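PDB 3LJY: putative adhesin from Parabacteroides distasonis, which is of unknown function but, as a putative lipoprotein with an adhesin head domain, probably takes part in attachment at the cell surface. Local coordinates for residues Ser42-Thr47 with Val82-Lys87. Residues are numbered along the deposited sequence; the frame is centred on the assembly and turned at random.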
loop_
_atom_site.group_PDB
_atom_site.type_symbol
_atom_site.label_atom_id
_atom_site.label_comp_id
_atom_site.label_asym_id
_atom_site.label_seq_id
_atom_site.Cartn_x
_atom_site.Cartn_y
_atom_site.Cartn_z
ATOM N N SER A 42 -10.530 20.054 2.105
ATOM C CA SER A 42 -9.423 19.325 2.689
ATOM C C SER A 42 -8.970 19.944 3.995
ATOM O O SER A 42 -8.774 21.152 4.092
ATOM C CB SER A 42 -8.278 19.225 1.696
ATOM O OG SER A 42 -8.653 18.312 0.683
ATOM N N THR A 43 -8.847 19.097 5.011
ATOM C CA THR A 43 -8.258 19.477 6.290
ATOM C C THR A 43 -7.151 18.466 6.640
ATOM O O THR A 43 -7.138 17.346 6.117
ATOM C CB THR A 43 -9.350 19.549 7.405
ATOM O OG1 THR A 43 -10.053 18.300 7.521
ATOM C CG2 THR A 43 -10.382 20.687 7.098
ATOM N N VAL A 44 -6.205 18.894 7.472
ATOM C CA VAL A 44 -5.274 18.008 8.143
ATOM C C VAL A 44 -5.436 18.192 9.658
ATOM O O VAL A 44 -5.311 19.295 10.154
ATOM C CB VAL A 44 -3.797 18.298 7.717
ATOM C CG1 VAL A 44 -2.837 17.430 8.548
ATOM C CG2 VAL A 44 -3.588 18.085 6.187
ATOM N N GLU A 45 -5.746 17.114 10.380
ATOM C CA GLU A 45 -5.730 17.102 11.846
ATOM C C GLU A 45 -4.567 16.280 12.355
ATOM O O GLU A 45 -4.382 15.161 11.925
ATOM C CB GLU A 45 -7.005 16.468 12.400
ATOM C CG GLU A 45 -7.109 16.459 13.955
ATOM C CD GLU A 45 -8.443 15.886 14.473
ATOM O OE1 GLU A 45 -9.136 15.141 13.733
ATOM O OE2 GLU A 45 -8.791 16.178 15.646
ATOM N N VAL A 46 -3.811 16.831 13.302
ATOM C CA VAL A 46 -2.662 16.149 13.888
ATOM C C VAL A 46 -2.838 15.984 15.398
ATOM O O VAL A 46 -3.066 16.952 16.107
ATOM C CB VAL A 46 -1.354 16.894 13.554
ATOM C CG1 VAL A 46 -0.182 16.360 14.400
ATOM C CG2 VAL A 46 -1.067 16.794 12.025
ATOM N N THR A 47 -2.757 14.742 15.870
ATOM C CA THR A 47 -2.699 14.442 17.293
ATOM C C THR A 47 -1.269 13.999 17.620
ATOM O O THR A 47 -0.757 13.033 17.077
ATOM C CB THR A 47 -3.741 13.353 17.702
ATOM O OG1 THR A 47 -5.061 13.779 17.299
ATOM C CG2 THR A 47 -3.731 13.084 19.228
ATOM N N VAL A 82 -2.274 11.355 12.084
ATOM C CA VAL A 82 -2.814 12.268 11.069
ATOM C C VAL A 82 -4.196 11.784 10.589
ATOM O O VAL A 82 -4.424 10.578 10.461
ATOM C CB VAL A 82 -1.870 12.386 9.836
ATOM C CG1 VAL A 82 -2.523 13.219 8.775
ATOM C CG2 VAL A 82 -0.546 12.976 10.238
ATOM N N LYS A 83 -5.094 12.743 10.350
ATOM C CA LYS A 83 -6.414 12.501 9.754
ATOM C C LYS A 83 -6.688 13.597 8.718
ATOM O O LYS A 83 -6.762 14.779 9.068
ATOM C CB LYS A 83 -7.487 12.529 10.830
ATOM C CG LYS A 83 -8.839 12.069 10.365
ATOM C CD LYS A 83 -9.876 12.492 11.353
ATOM C CE LYS A 83 -11.215 11.888 11.066
ATOM N NZ LYS A 83 -11.597 12.342 9.775
ATOM N N THR A 84 -6.822 13.199 7.454
ATOM C CA THR A 84 -6.904 14.137 6.334
ATOM C C THR A 84 -7.752 13.569 5.198
ATOM O O THR A 84 -8.034 12.388 5.171
ATOM C CB THR A 84 -5.493 14.548 5.816
ATOM O OG1 THR A 84 -5.607 15.493 4.739
ATOM C CG2 THR A 84 -4.676 13.338 5.358
ATOM N N ASN A 85 -8.186 14.441 4.295
ATOM C CA ASN A 85 -9.025 14.061 3.159
ATOM C C ASN A 85 -8.743 14.871 1.894
ATOM O O ASN A 85 -8.225 15.987 1.968
ATOM C CB ASN A 85 -10.514 14.199 3.533
ATOM C CG ASN A 85 -10.955 15.653 3.678
ATOM O OD1 ASN A 85 -10.519 16.370 4.590
ATOM N ND2 ASN A 85 -11.845 16.085 2.790
ATOM N N SER A 86 -9.095 14.300 0.743
ATOM C CA SER A 86 -8.993 15.002 -0.542
ATOM C C SER A 86 -9.915 14.353 -1.565
ATOM O O SER A 86 -10.500 13.305 -1.291
ATOM C CB SER A 86 -7.562 15.037 -1.072
ATOM O OG SER A 86 -7.176 13.776 -1.580
ATOM N N LYS A 87 -10.066 14.983 -2.732
ATOM C CA LYS A 87 -11.029 14.503 -3.714
ATOM C C LYS A 87 -10.513 13.261 -4.395
ATOM O O LYS A 87 -11.292 12.409 -4.811
ATOM C CB LYS A 87 -11.329 15.561 -4.768
ATOM C CG LYS A 87 -11.657 16.968 -4.243
ATOM C CD LYS A 87 -12.168 17.864 -5.361
ATOM C CE LYS A 87 -12.023 19.371 -5.066
ATOM N NZ LYS A 87 -11.010 20.046 -5.967
HETATM O O HOH W 1 -8.969 16.256 9.111
#
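The carboxamide of N85 turns its OD1 toward the backbone N of T43, 3.2 Å away, with the donor tilted 34° from the amide plane. The CG of N85 sits between backbone N and carbonyl carbon (chi1 71°), which brings the end of the short side chain nearer strand 43-47. Asparagine thus supplies the acceptor where regular pairing with strand 82-86 ends, and S42 OG donates to N85 O at 2.7 Å. On the same face the E45 carboxylate rests against the K83 chain, OE1 3.6 Å from CD, while OE2 bonds to S14. OE1 and NZ of K83 stay 5.4 Å apart, too far for a salt bridge, so any attraction is probably modest. Long polar chains suit this more open face, where the lysine end can lead away from the strands. Beneath them E45 and K83 form a hydrogen-bonded pair, E45 N to K83 O (2.9 Å) and K83 N to E45 O, and a water bridges T43 OG1 and K83 O. On the other face, branched V44, V46 and V82 fill the interior, V44 CG1 meeting V82 CG1 at 4.2 Å. With chi1 -179° T84 swings OG1 beside its carbonyl carbon, where it donates to T43 O at 2.8 Å and also bonds to Y22, so this buried hydroxyl is satisfied. V44 packs on L65 and I67 of strand 64-69, V82 on I67 and T84 on L65, while strands 12-18 and 32-37 flank the pair at one end of the parallel-stranded solenoid.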